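Side-chain contacts in ABC transporter binding protein AcbH (Actinoplanes, PDB 3OO8), which binds beta-D-galactopyranose as the extracellular solute receptor of an ABC transporter: residues S149-K154 / A257-Q262; Q266-Y271 / P277-F282. The protein carries 2 engineered substitutions. All coordinates share one frame; numbering follows the deposited sequence.

Contact 1. Residues S149-K154 / A257-Q262; sequences SVFQSK and AGMMFQ
A small, buried apolar contact joins Phe151 of helix 148-154 to Gly258 and Met259 at the start of strand 257-261. It lies where the helix meets this strand, which runs between its neighbours 134-147 and 178-181 in the mixed sheet, about 23 Å from the centre of the chain. The two segments bury 96 Å² between them, and Phe151 supplies the largest share. Its ring meets the strand with an edge. CE1 lies 3.8 Å from Gly258 O, close to the ring plane, so the carbonyl oxygen faces the rim of the ring and not its pi cloud. The neighbouring CZ is 4.3 Å from Met259 CG, a loose van der Waals contact with the first part of the methionine chain. Phe151 CG stands anti to its own carbonyl carbon (chi1 -88°), which carries the ring off the helix to the strand.

The protein has the class 2 fold of solute-binding proteins. Here helix 148-154 directly follows the long strand 134-147, which pairs antiparallel with strand 257-261. The helix therefore packs back on a neighbour of the strand it leaves. The backbone of Gly258 bonds to Val178, and that of Met259 to Ala181, on the parallel strand 178-181. Helix 162-174 also packs here: Met172 touches both Phe151 and Met259, and Leu168 packs on Phe151. Tyr156 meets the Phe151 ring edge-to-face.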
loop_
_atom_site.group_PDB
_atom_site.type_symbol
_atom_site.label_atom_id
_atom_site.label_comp_id
_atom_site.label_asym_id
_atom_site.label_seq_id
_atom_site.Cartn_x
_atom_site.Cartn_y
_atom_site.Cartn_z
ATOM N N SER A 149 -13.007 21.276 9.130
ATOM C CA SER A 149 -14.018 22.127 9.765
ATOM C C SER A 149 -14.481 21.618 11.138
ATOM O O SER A 149 -14.767 22.418 12.052
ATOM C CB SER A 149 -15.198 22.333 8.810
ATOM O OG SER A 149 -15.971 21.147 8.679
ATOM N N VAL A 150 -14.558 20.295 11.299
ATOM C CA VAL A 150 -14.973 19.706 12.566
ATOM C C VAL A 150 -13.883 19.875 13.627
ATOM O O VAL A 150 -14.144 20.287 14.763
ATOM C CB VAL A 150 -15.343 18.210 12.406
ATOM C CG1 VAL A 150 -15.599 17.525 13.763
ATOM C CG2 VAL A 150 -16.500 18.017 11.429
ATOM N N PHE A 151 -12.640 19.547 13.266
ATOM C CA PHE A 151 -11.559 19.722 14.204
ATOM C C PHE A 151 -11.447 21.206 14.606
ATOM O O PHE A 151 -11.236 21.515 15.775
ATOM C CB PHE A 151 -10.240 19.225 13.570
ATOM C CG PHE A 151 -9.967 17.761 13.789
ATOM C CD1 PHE A 151 -10.919 16.801 13.502
ATOM C CD2 PHE A 151 -8.717 17.344 14.257
ATOM C CE1 PHE A 151 -10.664 15.453 13.727
ATOM C CE2 PHE A 151 -8.448 15.980 14.495
ATOM C CZ PHE A 151 -9.408 15.038 14.200
ATOM N N GLN A 152 -11.582 22.104 13.637
ATOM C CA GLN A 152 -11.556 23.552 13.907
ATOM C C GLN A 152 -12.685 23.991 14.854
ATOM O O GLN A 152 -12.449 24.711 15.821
ATOM C CB GLN A 152 -11.615 24.335 12.583
ATOM C CG GLN A 152 -10.274 24.280 11.823
ATOM C CD GLN A 152 -10.368 24.574 10.319
ATOM O OE1 GLN A 152 -11.429 24.916 9.792
ATOM N NE2 GLN A 152 -9.244 24.425 9.622
ATOM N N SER A 153 -13.893 23.512 14.595
ATOM C CA SER A 153 -15.075 23.907 15.371
ATOM C C SER A 153 -15.087 23.349 16.800
ATOM O O SER A 153 -15.465 24.046 17.762
ATOM C CB SER A 153 -16.326 23.451 14.622
ATOM O OG SER A 153 -17.497 23.922 15.252
ATOM N N LYS A 154 -14.691 22.081 16.937
ATOM C CA LYS A 154 -14.742 21.390 18.219
ATOM C C LYS A 154 -13.501 21.463 19.086
ATOM O O LYS A 154 -13.475 20.891 20.187
ATOM C CB LYS A 154 -15.103 19.921 18.025
ATOM C CG LYS A 154 -16.396 19.685 17.282
ATOM C CD LYS A 154 -16.922 18.290 17.624
ATOM C CE LYS A 154 -18.431 18.161 17.420
ATOM N NZ LYS A 154 -19.245 19.119 18.244
ATOM N N ALA A 257 -18.969 10.523 12.222
ATOM C CA ALA A 257 -17.762 9.962 12.831
ATOM C C ALA A 257 -16.671 11.036 12.754
ATOM O O ALA A 257 -16.677 11.845 11.830
ATOM C CB ALA A 257 -17.322 8.706 12.075
ATOM N N GLY A 258 -15.746 11.019 13.712
ATOM C CA GLY A 258 -14.664 11.999 13.756
ATOM C C GLY A 258 -13.449 11.702 12.882
ATOM O O GLY A 258 -12.777 12.635 12.418
ATOM N N MET A 259 -13.169 10.415 12.662
ATOM C CA MET A 259 -11.982 9.965 11.896
ATOM C C MET A 259 -12.255 8.639 11.173
ATOM O O MET A 259 -13.207 7.907 11.492
ATOM C CB MET A 259 -10.824 9.701 12.873
ATOM C CG MET A 259 -10.463 10.883 13.774
ATOM S SD MET A 259 -9.189 10.541 15.029
ATOM C CE MET A 259 -10.062 9.647 16.316
ATOM N N MET A 260 -11.418 8.309 10.199
ATOM C CA MET A 260 -11.478 6.981 9.600
ATOM C C MET A 260 -10.091 6.637 9.048
ATOM O O MET A 260 -9.479 7.457 8.350
ATOM C CB MET A 260 -12.479 6.903 8.466
ATOM C CG MET A 260 -12.473 5.522 7.815
ATOM S SD MET A 260 -13.889 5.413 6.689
ATOM C CE MET A 260 -13.680 3.751 6.045
ATOM N N PHE A 261 -9.586 5.460 9.397
ATOM C CA PHE A 261 -8.252 5.013 8.930
ATOM C C PHE A 261 -8.430 4.090 7.741
ATOM O O PHE A 261 -9.049 3.043 7.862
ATOM C CB PHE A 261 -7.498 4.258 10.073
ATOM C CG PHE A 261 -6.143 3.710 9.657
ATOM C CD1 PHE A 261 -5.073 4.580 9.530
ATOM C CD2 PHE A 261 -5.963 2.353 9.414
ATOM C CE1 PHE A 261 -3.820 4.110 9.180
ATOM C CE2 PHE A 261 -4.712 1.879 9.027
ATOM C CZ PHE A 261 -3.652 2.785 8.937
ATOM N N GLN A 262 -7.928 4.485 6.572
ATOM C CA GLN A 262 -7.934 3.586 5.412
ATOM C C GLN A 262 -7.062 4.195 4.300
ATOM O O GLN A 262 -6.348 5.175 4.543
ATOM C CB GLN A 262 -9.367 3.276 4.921
ATOM C CG GLN A 262 -9.640 1.794 4.877
ATOM C CD GLN A 262 -11.036 1.433 4.439
ATOM O OE1 GLN A 262 -11.878 1.092 5.272
ATOM N NE2 GLN A 262 -11.285 1.479 3.146
#

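Contact 2. Residues Q266-Y271 / P277-F282; sequences QVAANY and PDLDFF
Leu279, the first residue of strand 279-282, reaches into the angle between Ala268 of helix 264-270 and Tyr271 just after it. It has 94 Å² covered, about twice the area of Tyr271. CG anti to the backbone N (chi1 -172°) carries both methyls toward the helix and the ring. CD2 is wedged between Ala268, 3.5 Å from Ala268 CA, and the Tyr271 ring, 4.1 Å above the centre of one face. CD1 covers the same face nearer the phenol end, a CH-pi contact 4.1 Å from the ring centroid and 28° off the normal. Leu279 CB lies over this face too, toward the CD2-CE2 side, 4.0 Å from Tyr271 CE2. At the end of the ring, Tyr271 OH is hydrogen-bonded to Asn147 ND2, which ties the ring to the end of strand 134-147. A serine in place of Tyr271 would probably leave both Leu279 methyls without their aromatic cover and Asn147 without this partner. The contact closes a short helix-to-strand connection, with the helix packed on the sheet in this class 2 binding-protein fold. The same helix carries Gln266 of the beta-D-galactose site; no sugar is bound to this chain in the model.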
loop_
_atom_site.group_PDB
_atom_site.type_symbol
_atom_site.label_atom_id
_atom_site.label_comp_id
_atom_site.label_asym_id
_atom_site.label_seq_id
_atom_site.Cartn_x
_atom_site.Cartn_y
_atom_site.Cartn_z
ATOM N N GLN A 266 -9.501 5.171 -1.327
ATOM C CA GLN A 266 -10.793 4.672 -0.853
ATOM C C GLN A 266 -11.542 5.835 -0.229
ATOM O O GLN A 266 -12.511 6.364 -0.824
ATOM C CB GLN A 266 -10.585 3.524 0.141
ATOM C CG GLN A 266 -9.840 2.345 -0.499
ATOM C CD GLN A 266 -8.767 1.770 0.391
ATOM O OE1 GLN A 266 -8.872 1.735 1.617
ATOM N NE2 GLN A 266 -7.725 1.289 -0.254
ATOM N N VAL A 267 -11.076 6.302 0.932
ATOM C CA VAL A 267 -11.813 7.330 1.666
ATOM C C VAL A 267 -11.952 8.623 0.856
ATOM O O VAL A 267 -13.063 9.149 0.717
ATOM C CB VAL A 267 -11.193 7.641 3.080
ATOM C CG1 VAL A 267 -11.998 8.764 3.790
ATOM C CG2 VAL A 267 -11.159 6.365 3.941
ATOM N N ALA A 268 -10.846 9.175 0.361
ATOM C CA ALA A 268 -10.909 10.461 -0.342
ATOM C C ALA A 268 -11.689 10.314 -1.652
ATOM O O ALA A 268 -12.458 11.214 -2.032
ATOM C CB ALA A 268 -9.512 11.011 -0.607
ATOM N N ALA A 269 -11.502 9.182 -2.331
ATOM C CA ALA A 269 -12.201 8.920 -3.587
ATOM C C ALA A 269 -13.704 8.892 -3.357
ATOM O O ALA A 269 -14.475 9.242 -4.259
ATOM C CB ALA A 269 -11.733 7.612 -4.214
ATOM N N ASN A 270 -14.117 8.479 -2.166
ATOM C CA ASN A 270 -15.553 8.316 -1.867
ATOM C C ASN A 270 -16.255 9.633 -1.605
ATOM O O ASN A 270 -17.490 9.712 -1.717
ATOM C CB ASN A 270 -15.767 7.399 -0.664
ATOM C CG ASN A 270 -17.150 6.751 -0.655
ATOM O OD1 ASN A 270 -17.988 7.048 0.205
ATOM N ND2 ASN A 270 -17.399 5.890 -1.630
ATOM N N TYR A 271 -15.482 10.648 -1.216
ATOM C CA TYR A 271 -16.059 11.959 -0.885
ATOM C C TYR A 271 -16.653 12.608 -2.137
ATOM O O TYR A 271 -16.154 12.438 -3.254
ATOM C CB TYR A 271 -15.009 12.904 -0.287
ATOM C CG TYR A 271 -15.001 12.980 1.222
ATOM C CD1 TYR A 271 -15.025 11.827 2.007
ATOM C CD2 TYR A 271 -14.976 14.207 1.863
ATOM C CE1 TYR A 271 -15.048 11.899 3.392
ATOM C CE2 TYR A 271 -14.977 14.293 3.245
ATOM C CZ TYR A 271 -14.993 13.146 4.004
ATOM O OH TYR A 271 -14.996 13.222 5.370
ATOM N N PRO A 277 -12.869 19.409 -0.283
ATOM C CA PRO A 277 -12.055 20.483 0.273
ATOM C C PRO A 277 -11.881 20.437 1.801
ATOM O O PRO A 277 -10.896 20.954 2.314
ATOM C CB PRO A 277 -12.859 21.731 -0.110
ATOM C CG PRO A 277 -13.451 21.351 -1.418
ATOM C CD PRO A 277 -13.908 19.930 -1.200
ATOM N N ASP A 278 -12.820 19.833 2.520
ATOM C CA ASP A 278 -12.757 19.773 3.976
ATOM C C ASP A 278 -11.971 18.547 4.465
ATOM O O ASP A 278 -11.713 18.408 5.649
ATOM C CB ASP A 278 -14.198 19.738 4.530
ATOM C CG ASP A 278 -14.309 20.145 6.009
ATOM O OD1 ASP A 278 -13.489 20.949 6.503
ATOM O OD2 ASP A 278 -15.259 19.673 6.686
ATOM N N LEU A 279 -11.604 17.661 3.556
ATOM C CA LEU A 279 -10.930 16.421 3.955
ATOM C C LEU A 279 -9.422 16.625 4.162
ATOM O O LEU A 279 -8.766 17.275 3.344
ATOM C CB LEU A 279 -11.162 15.356 2.876
ATOM C CG LEU A 279 -10.668 13.951 3.252
ATOM C CD1 LEU A 279 -11.377 13.466 4.498
ATOM C CD2 LEU A 279 -10.925 13.014 2.105
ATOM N N ASP A 280 -8.888 16.103 5.265
ATOM C CA ASP A 280 -7.450 16.123 5.503
ATOM C C ASP A 280 -7.111 14.789 6.162
ATOM O O ASP A 280 -7.986 13.917 6.372
ATOM C CB ASP A 280 -7.094 17.296 6.434
ATOM C CG ASP A 280 -5.669 17.799 6.270
ATOM O OD1 ASP A 280 -4.778 17.072 5.797
ATOM O OD2 ASP A 280 -5.428 18.977 6.644
ATOM N N PHE A 281 -5.837 14.598 6.475
ATOM C CA PHE A 281 -5.460 13.382 7.195
ATOM C C PHE A 281 -4.245 13.605 8.040
ATOM O O PHE A 281 -3.555 14.624 7.906
ATOM C CB PHE A 281 -5.184 12.200 6.255
ATOM C CG PHE A 281 -3.995 12.393 5.329
ATOM C CD1 PHE A 281 -2.716 12.052 5.750
ATOM C CD2 PHE A 281 -4.188 12.802 4.005
ATOM C CE1 PHE A 281 -1.618 12.178 4.898
ATOM C CE2 PHE A 281 -3.105 12.921 3.144
ATOM C CZ PHE A 281 -1.826 12.621 3.573
ATOM N N PHE A 282 -4.056 12.702 8.994
ATOM C CA PHE A 282 -2.804 12.649 9.743
ATOM C C PHE A 282 -2.301 11.214 9.758
ATOM O O PHE A 282 -3.078 10.283 9.592
ATOM C CB PHE A 282 -2.910 13.274 11.150
ATOM C CG PHE A 282 -3.988 12.661 12.046
ATOM C CD1 PHE A 282 -3.717 11.491 12.753
ATOM C CD2 PHE A 282 -5.230 13.256 12.186
ATOM C CE1 PHE A 282 -4.644 10.923 13.576
ATOM C CE2 PHE A 282 -6.177 12.674 13.004
ATOM C CZ PHE A 282 -5.881 11.505 13.709
#

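Contact 1 closes before contact 2 opens along the chain, and their centres are about 11 Å apart. Strand 257-261 of contact 1 leads straight into helix 264-270 of contact 2. Both contacts reach the same mixed sheet, where strands 257-261 and 279-282 each pair antiparallel with strand 134-147. They also touch directly. Ser149 OG and Asp278 OD2 lie 2.6 Å apart, a probable hydrogen bond, and Met259 SD packs 3.7 Å from Phe282 CZ. Gln262, just after strand 257-261, bonds through NE2 to Gln266 OE1. This links contact 1's strand to a galactose-site residue, although contact 1 itself lies away from that site.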